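Enterochelin esterase (Salmonella enterica subsp. enterica serovar Typhimurium, PDB 3MGA) probably hydrolyses the ester bonds of the siderophore ferric enterobactin, releasing the iron that the bacterium has taken up. Local coordinates at residues E13-T18 / T35-D40; L192-E197 / P233-L238. All coordinates share one frame; numbering follows the deposited sequence.

Contact 1. Residues E13-T18 / T35-D40; sequences EAWWRT and TFWWRD
Arg39 lays its guanidinium flat on the indole of Trp16, the two planes 13° apart and their centres 4.0 Å from each other. With CG anti to the backbone N (chi1 -176°) and the rest of the chain extended, the arginine runs along the ring: CB lies over the six-membered ring and CG just outside its CE2-CZ2 edge, and CD makes a CH-pi contact 3.5 Å from the centroid of the five-membered ring of Trp16. Beyond the ring, Arg39 NH2 gives a nearly straight hydrogen bond of 3.1 Å to Glu13 OE1, in the guanidinium plane, and NH1 adds a weak one to the same oxygen. The Glu13 salt bridge, the flat stack on Trp16 and Asp79, paired with NE, together hold the guanidinium in its rotation. The opposite face of Trp16 takes CZ3 of Trp15, whose CH2 then points edge-on into the face of Trp37, 3.7 Å from Trp37 CE3, with the six-membered rings at 88° in a T-shaped pair. Asp79 also accepts from Trp16 NE1, while Trp37 NE1 bonds to Glu23. Helix 13-17 thus lies across one face of the antiparallel sheet 23-26/32-39/80-87/73-74, over strand 32-39 and Val80 of strand 80-87.

Contact 2. Residues L192-E197 / P233-L238; sequences LTTGDE and PGAVYL
Tyr237 N donates to Leu192 O at 2.6 Å, and Leu192 N answers to Tyr237 O at 2.9 Å. These two bonds make Leu192 and Tyr237 an antiparallel hydrogen-bonded pair; Thr193 and Val236 form the adjoining non-hydrogen-bonded pair. The ladder runs on past the strand ends through Thr194 N, which reaches Ala235 O at 3.0 Å, and then the threonine side chain takes over: Thr194 OG1 accepts from Ala235 N at 2.9 Å. A chi1 of 63° sets that hydroxyl between the backbone N and the carbonyl carbon, facing the 233-238 segment, and turns CG2 toward the tyrosine. One water, in the plane of the Tyr237 ring at its edge, joins Thr194 OG1, Tyr237 OH and Pro233 O, donating to the carbonyl.

Packing follows the same line. Thr194 CG2 meets the edge of the phenol 3.7 Å from Tyr237 CE2, and the CB atoms of Leu192 and Tyr237 lie 4.1 Å apart on a sheet face covered by helix 220-228, where Leu223 touches both side chains. Further along, Gly195 and Gly234 bring their CA atoms to 4.0 Å, backbone against backbone. Strand 236-240 also pairs with strand 204-207, placing this antiparallel join within the mixed sheet of the alpha/beta-hydrolase fold. Through the water, Thr194 OG1 and Pro233 O are linked to Tyr237 OH, at the start of strand 236-240, and the threonine hydroxyl, bonded also to a backbone amide, extends the polar pairing where the regular ladder stops.

How the contacts relate
From the N terminus, contact 1 comes first: residues 13-18 and 35-40 close a short loop that contains strand 23-26 and the start of strand 32-39, bringing the first helix back onto the N-terminal sheet. The chain then completes that region, whose sequence belongs to the esterase N-terminal family of the E-set clan, before entering the hydrolase part. There contact 2 closes a longer loop between 192-197 and 233-238, holding strand 204-207 and helices 210-216 and 220-228. The loops follow in series, neither nesting nor crossing. With centres 45 Å apart and nearest atoms about 32 Å apart, each contact ties together its own part of the fold.

Contact 1. Residues E13-T18 / T35-D40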
loop_
_atom_site.group_PDB
_atom_site.type_symbol
_atom_site.label_atom_id
_atom_site.label_comp_id
_atom_site.label_asym_id
_atom_site.label_seq_id
_atom_site.Cartn_x
_atom_site.Cartn_y
_atom_site.Cartn_z
ATOM N N GLU A 13 11.442 32.894 14.150
ATOM C CA GLU A 13 12.386 32.140 13.327
ATOM C C GLU A 13 13.064 31.051 14.153
ATOM O O GLU A 13 13.176 29.909 13.711
ATOM C CB GLU A 13 13.441 33.075 12.720
ATOM C CG GLU A 13 14.463 32.376 11.820
ATOM C CD GLU A 13 13.831 31.703 10.610
ATOM O OE1 GLU A 13 12.792 32.200 10.122
ATOM O OE2 GLU A 13 14.388 30.689 10.134
ATOM N N ALA A 14 13.510 31.417 15.353
ATOM C CA ALA A 14 14.175 30.483 16.263
ATOM C C ALA A 14 13.228 29.375 16.736
ATOM O O ALA A 14 13.665 28.268 17.055
ATOM C CB ALA A 14 14.749 31.234 17.460
ATOM N N TRP A 15 11.935 29.682 16.786
ATOM C CA TRP A 15 10.931 28.714 17.207
ATOM C C TRP A 15 10.712 27.662 16.117
ATOM O O TRP A 15 10.546 26.480 16.421
ATOM C CB TRP A 15 9.622 29.421 17.552
ATOM C CG TRP A 15 8.563 28.510 18.061
ATOM C CD1 TRP A 15 8.380 28.107 19.353
ATOM C CD2 TRP A 15 7.524 27.894 17.296
ATOM N NE1 TRP A 15 7.293 27.273 19.438
ATOM C CE2 TRP A 15 6.749 27.125 18.188
ATOM C CE3 TRP A 15 7.175 27.913 15.939
ATOM C CZ2 TRP A 15 5.645 26.379 17.768
ATOM C CZ3 TRP A 15 6.077 27.174 15.523
ATOM C CH2 TRP A 15 5.326 26.418 16.435
ATOM N N TRP A 16 10.706 28.091 14.853
ATOM C CA TRP A 16 10.541 27.153 13.733
ATOM C C TRP A 16 11.728 26.194 13.590
ATOM O O TRP A 16 11.574 25.081 13.080
ATOM C CB TRP A 16 10.290 27.883 12.408
ATOM C CG TRP A 16 8.900 28.419 12.271
ATOM C CD1 TRP A 16 8.511 29.724 12.280
ATOM C CD2 TRP A 16 7.703 27.646 12.133
ATOM N NE1 TRP A 16 7.149 29.815 12.130
ATOM C CE2 TRP A 16 6.629 28.551 12.045
ATOM C CE3 TRP A 16 7.438 26.272 12.065
ATOM C CZ2 TRP A 16 5.306 28.130 11.893
ATOM C CZ3 TRP A 16 6.123 25.854 11.918
ATOM C CH2 TRP A 16 5.075 26.779 11.834
ATOM N N ARG A 17 12.903 26.636 14.041
ATOM C CA ARG A 17 14.129 25.830 13.998
ATOM C C ARG A 17 14.012 24.546 14.819
ATOM O O ARG A 17 14.639 23.540 14.491
ATOM C CB ARG A 17 15.310 26.657 14.513
ATOM C CG ARG A 17 15.740 27.789 13.590
ATOM C CD ARG A 17 16.653 27.305 12.467
ATOM N NE ARG A 17 17.960 26.885 12.986
ATOM C CZ ARG A 17 18.998 26.513 12.237
ATOM N NH1 ARG A 17 18.912 26.503 10.908
ATOM N NH2 ARG A 17 20.138 26.154 12.820
ATOM N N THR A 18 13.215 24.587 15.887
ATOM C CA THR A 18 13.016 23.422 16.763
ATOM C C THR A 18 12.038 22.400 16.176
ATOM O O THR A 18 11.974 21.254 16.636
ATOM C CB THR A 18 12.502 23.849 18.160
ATOM O OG1 THR A 18 11.218 24.478 18.038
ATOM C CG2 THR A 18 13.491 24.807 18.830
ATOM N N THR A 35 0.748 16.435 17.306
ATOM C CA THR A 35 0.532 17.780 16.796
ATOM C C THR A 35 1.272 18.012 15.488
ATOM O O THR A 35 2.463 17.719 15.374
ATOM C CB THR A 35 1.006 18.845 17.814
ATOM O OG1 THR A 35 0.262 18.706 19.028
ATOM C CG2 THR A 35 0.808 20.246 17.269
ATOM N N PHE A 36 0.551 18.558 14.514
ATOM C CA PHE A 36 1.094 18.871 13.203
ATOM C C PHE A 36 1.296 20.369 13.088
ATOM O O PHE A 36 0.512 21.149 13.634
ATOM C CB PHE A 36 0.132 18.404 12.115
ATOM C CG PHE A 36 0.004 16.912 12.021
ATOM C CD1 PHE A 36 0.611 16.215 10.984
ATOM C CD2 PHE A 36 -0.702 16.205 12.970
ATOM C CE1 PHE A 36 0.491 14.833 10.891
ATOM C CE2 PHE A 36 -0.816 14.826 12.889
ATOM C CZ PHE A 36 -0.219 14.139 11.847
ATOM N N TRP A 37 2.354 20.769 12.388
ATOM C CA TRP A 37 2.652 22.177 12.187
ATOM C C TRP A 37 2.885 22.485 10.709
ATOM O O TRP A 37 3.519 21.710 9.991
ATOM C CB TRP A 37 3.914 22.586 12.943
ATOM C CG TRP A 37 3.958 22.222 14.390
ATOM C CD1 TRP A 37 4.602 21.153 14.941
ATOM C CD2 TRP A 37 3.356 22.931 15.476
ATOM N NE1 TRP A 37 4.436 21.148 16.303
ATOM C CE2 TRP A 37 3.675 22.229 16.659
ATOM C CE3 TRP A 37 2.575 24.092 15.566
ATOM C CZ2 TRP A 37 3.238 22.649 17.920
ATOM C CZ3 TRP A 37 2.143 24.510 16.822
ATOM C CH2 TRP A 37 2.476 23.789 17.980
ATOM N N TRP A 38 2.350 23.619 10.270
ATOM C CA TRP A 38 2.537 24.105 8.910
ATOM C C TRP A 38 2.779 25.598 9.024
ATOM O O TRP A 38 2.016 26.305 9.681
ATOM C CB TRP A 38 1.334 23.817 8.003
ATOM C CG TRP A 38 1.534 24.328 6.585
ATOM C CD1 TRP A 38 2.330 23.776 5.617
ATOM C CD2 TRP A 38 0.922 25.484 5.988
ATOM N NE1 TRP A 38 2.257 24.524 4.458
ATOM C CE2 TRP A 38 1.399 25.574 4.660
ATOM C CE3 TRP A 38 0.021 26.453 6.450
ATOM C CZ2 TRP A 38 1.002 26.588 3.789
ATOM C CZ3 TRP A 38 -0.371 27.465 5.583
ATOM C CH2 TRP A 38 0.120 27.524 4.268
ATOM N N ARG A 39 3.863 26.058 8.407
ATOM C CA ARG A 39 4.235 27.464 8.422
ATOM C C ARG A 39 3.703 28.126 7.159
ATOM O O ARG A 39 4.072 27.742 6.048
ATOM C CB ARG A 39 5.756 27.612 8.479
ATOM C CG ARG A 39 6.235 29.053 8.606
ATOM C CD ARG A 39 7.749 29.127 8.713
ATOM N NE ARG A 39 8.210 30.468 9.062
ATOM C CZ ARG A 39 9.489 30.815 9.209
ATOM N NH1 ARG A 39 10.464 29.925 9.030
ATOM N NH2 ARG A 39 9.796 32.062 9.536
ATOM N N ASP A 40 2.831 29.114 7.328
ATOM C CA ASP A 40 2.262 29.824 6.193
ATOM C C ASP A 40 3.346 30.722 5.607
ATOM O O ASP A 40 3.894 31.565 6.313
ATOM C CB ASP A 40 1.043 30.645 6.635
ATOM C CG ASP A 40 0.264 31.227 5.466
ATOM O OD1 ASP A 40 0.864 31.506 4.407
ATOM O OD2 ASP A 40 -0.959 31.421 5.614
#

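Contact 2. Residues L192-E197 / P233-L238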
loop_
_atom_site.group_PDB
_atom_site.type_symbol
_atom_site.label_atom_id
_atom_site.label_comp_id
_atom_site.label_asym_id
_atom_site.label_seq_id
_atom_site.Cartn_x
_atom_site.Cartn_y
_atom_site.Cartn_z
ATOM N N LEU A 192 14.608 -8.250 -11.070
ATOM C CA LEU A 192 15.697 -8.197 -10.106
ATOM C C LEU A 192 16.012 -9.618 -9.659
ATOM O O LEU A 192 15.108 -10.378 -9.360
ATOM C CB LEU A 192 15.325 -7.374 -8.870
ATOM C CG LEU A 192 16.408 -7.357 -7.781
ATOM C CD1 LEU A 192 17.600 -6.551 -8.266
ATOM C CD2 LEU A 192 15.875 -6.782 -6.478
ATOM N N THR A 193 17.292 -9.969 -9.630
ATOM C CA THR A 193 17.726 -11.276 -9.161
ATOM C C THR A 193 18.593 -11.019 -7.932
ATOM O O THR A 193 19.384 -10.083 -7.927
ATOM C CB THR A 193 18.557 -12.026 -10.219
ATOM O OG1 THR A 193 19.760 -11.303 -10.480
ATOM C CG2 THR A 193 17.776 -12.192 -11.509
ATOM N N THR A 194 18.457 -11.841 -6.899
ATOM C CA THR A 194 19.231 -11.651 -5.673
ATOM C C THR A 194 20.097 -12.854 -5.289
ATOM O O THR A 194 20.503 -12.995 -4.135
ATOM C CB THR A 194 18.300 -11.291 -4.494
ATOM O OG1 THR A 194 17.388 -12.373 -4.233
ATOM C CG2 THR A 194 17.524 -10.031 -4.817
ATOM N N GLY A 195 20.391 -13.712 -6.256
ATOM C CA GLY A 195 21.229 -14.884 -6.011
ATOM C C GLY A 195 21.544 -15.618 -7.300
ATOM O O GLY A 195 20.728 -15.630 -8.227
ATOM N N ASP A 196 22.730 -16.222 -7.364
ATOM C CA ASP A 196 23.165 -16.972 -8.547
ATOM C C ASP A 196 23.262 -18.482 -8.295
ATOM O O ASP A 196 23.326 -19.263 -9.243
ATOM C CB ASP A 196 24.507 -16.422 -9.058
ATOM C CG ASP A 196 24.392 -14.996 -9.611
ATOM O OD1 ASP A 196 23.309 -14.629 -10.117
ATOM O OD2 ASP A 196 25.396 -14.252 -9.571
ATOM N N GLU A 197 23.274 -18.887 -7.023
ATOM C CA GLU A 197 23.340 -20.303 -6.665
ATOM C C GLU A 197 22.071 -20.988 -7.162
ATOM O O GLU A 197 21.011 -20.364 -7.207
ATOM C CB GLU A 197 23.429 -20.484 -5.145
ATOM C CG GLU A 197 24.572 -19.745 -4.467
ATOM C CD GLU A 197 25.934 -20.148 -4.978
ATOM O OE1 GLU A 197 26.848 -19.293 -4.936
ATOM O OE2 GLU A 197 26.091 -21.304 -5.435
ATOM N N PRO A 233 15.477 -16.054 0.389
ATOM C CA PRO A 233 16.344 -16.837 -0.468
ATOM C C PRO A 233 16.692 -16.053 -1.723
ATOM O O PRO A 233 15.991 -15.091 -2.057
ATOM C CB PRO A 233 15.460 -18.019 -0.839
ATOM C CG PRO A 233 14.082 -17.418 -0.919
ATOM C CD PRO A 233 14.050 -16.344 0.149
ATOM N N GLY A 234 17.769 -16.431 -2.406
ATOM C CA GLY A 234 18.106 -15.777 -3.660
ATOM C C GLY A 234 16.916 -16.035 -4.564
ATOM O O GLY A 234 16.523 -17.179 -4.750
ATOM N N ALA A 235 16.335 -14.981 -5.119
ATOM C CA ALA A 235 15.138 -15.121 -5.940
ATOM C C ALA A 235 15.187 -14.308 -7.209
ATOM O O ALA A 235 16.180 -13.666 -7.506
ATOM C CB ALA A 235 13.907 -14.704 -5.116
ATOM N N VAL A 236 14.085 -14.379 -7.955
ATOM C CA VAL A 236 13.888 -13.645 -9.192
ATOM C C VAL A 236 12.622 -12.840 -8.994
ATOM O O VAL A 236 11.549 -13.415 -8.848
ATOM C CB VAL A 236 13.690 -14.603 -10.399
ATOM C CG1 VAL A 236 13.262 -13.819 -11.664
ATOM C CG2 VAL A 236 14.951 -15.417 -10.648
ATOM N N TYR A 237 12.745 -11.516 -8.983
ATOM C CA TYR A 237 11.599 -10.623 -8.784
ATOM C C TYR A 237 11.114 -9.975 -10.083
ATOM O O TYR A 237 11.894 -9.369 -10.799
ATOM C CB TYR A 237 11.961 -9.536 -7.777
ATOM C CG TYR A 237 12.294 -10.071 -6.406
ATOM C CD1 TYR A 237 11.301 -10.259 -5.451
ATOM C CD2 TYR A 237 13.594 -10.390 -6.065
ATOM C CE1 TYR A 237 11.601 -10.751 -4.193
ATOM C CE2 TYR A 237 13.903 -10.876 -4.809
ATOM C CZ TYR A 237 12.902 -11.060 -3.880
ATOM O OH TYR A 237 13.212 -11.550 -2.636
ATOM N N LEU A 238 9.814 -10.101 -10.363
ATOM C CA LEU A 238 9.205 -9.539 -11.557
ATOM C C LEU A 238 8.165 -8.462 -11.219
ATOM O O LEU A 238 7.093 -8.762 -10.701
ATOM C CB LEU A 238 8.544 -10.655 -12.341
ATOM C CG LEU A 238 7.894 -10.295 -13.664
ATOM C CD1 LEU A 238 8.922 -9.669 -14.604
ATOM C CD2 LEU A 238 7.279 -11.536 -14.277
HETATM O O HOH W 1 15.679 -12.380 -2.373
#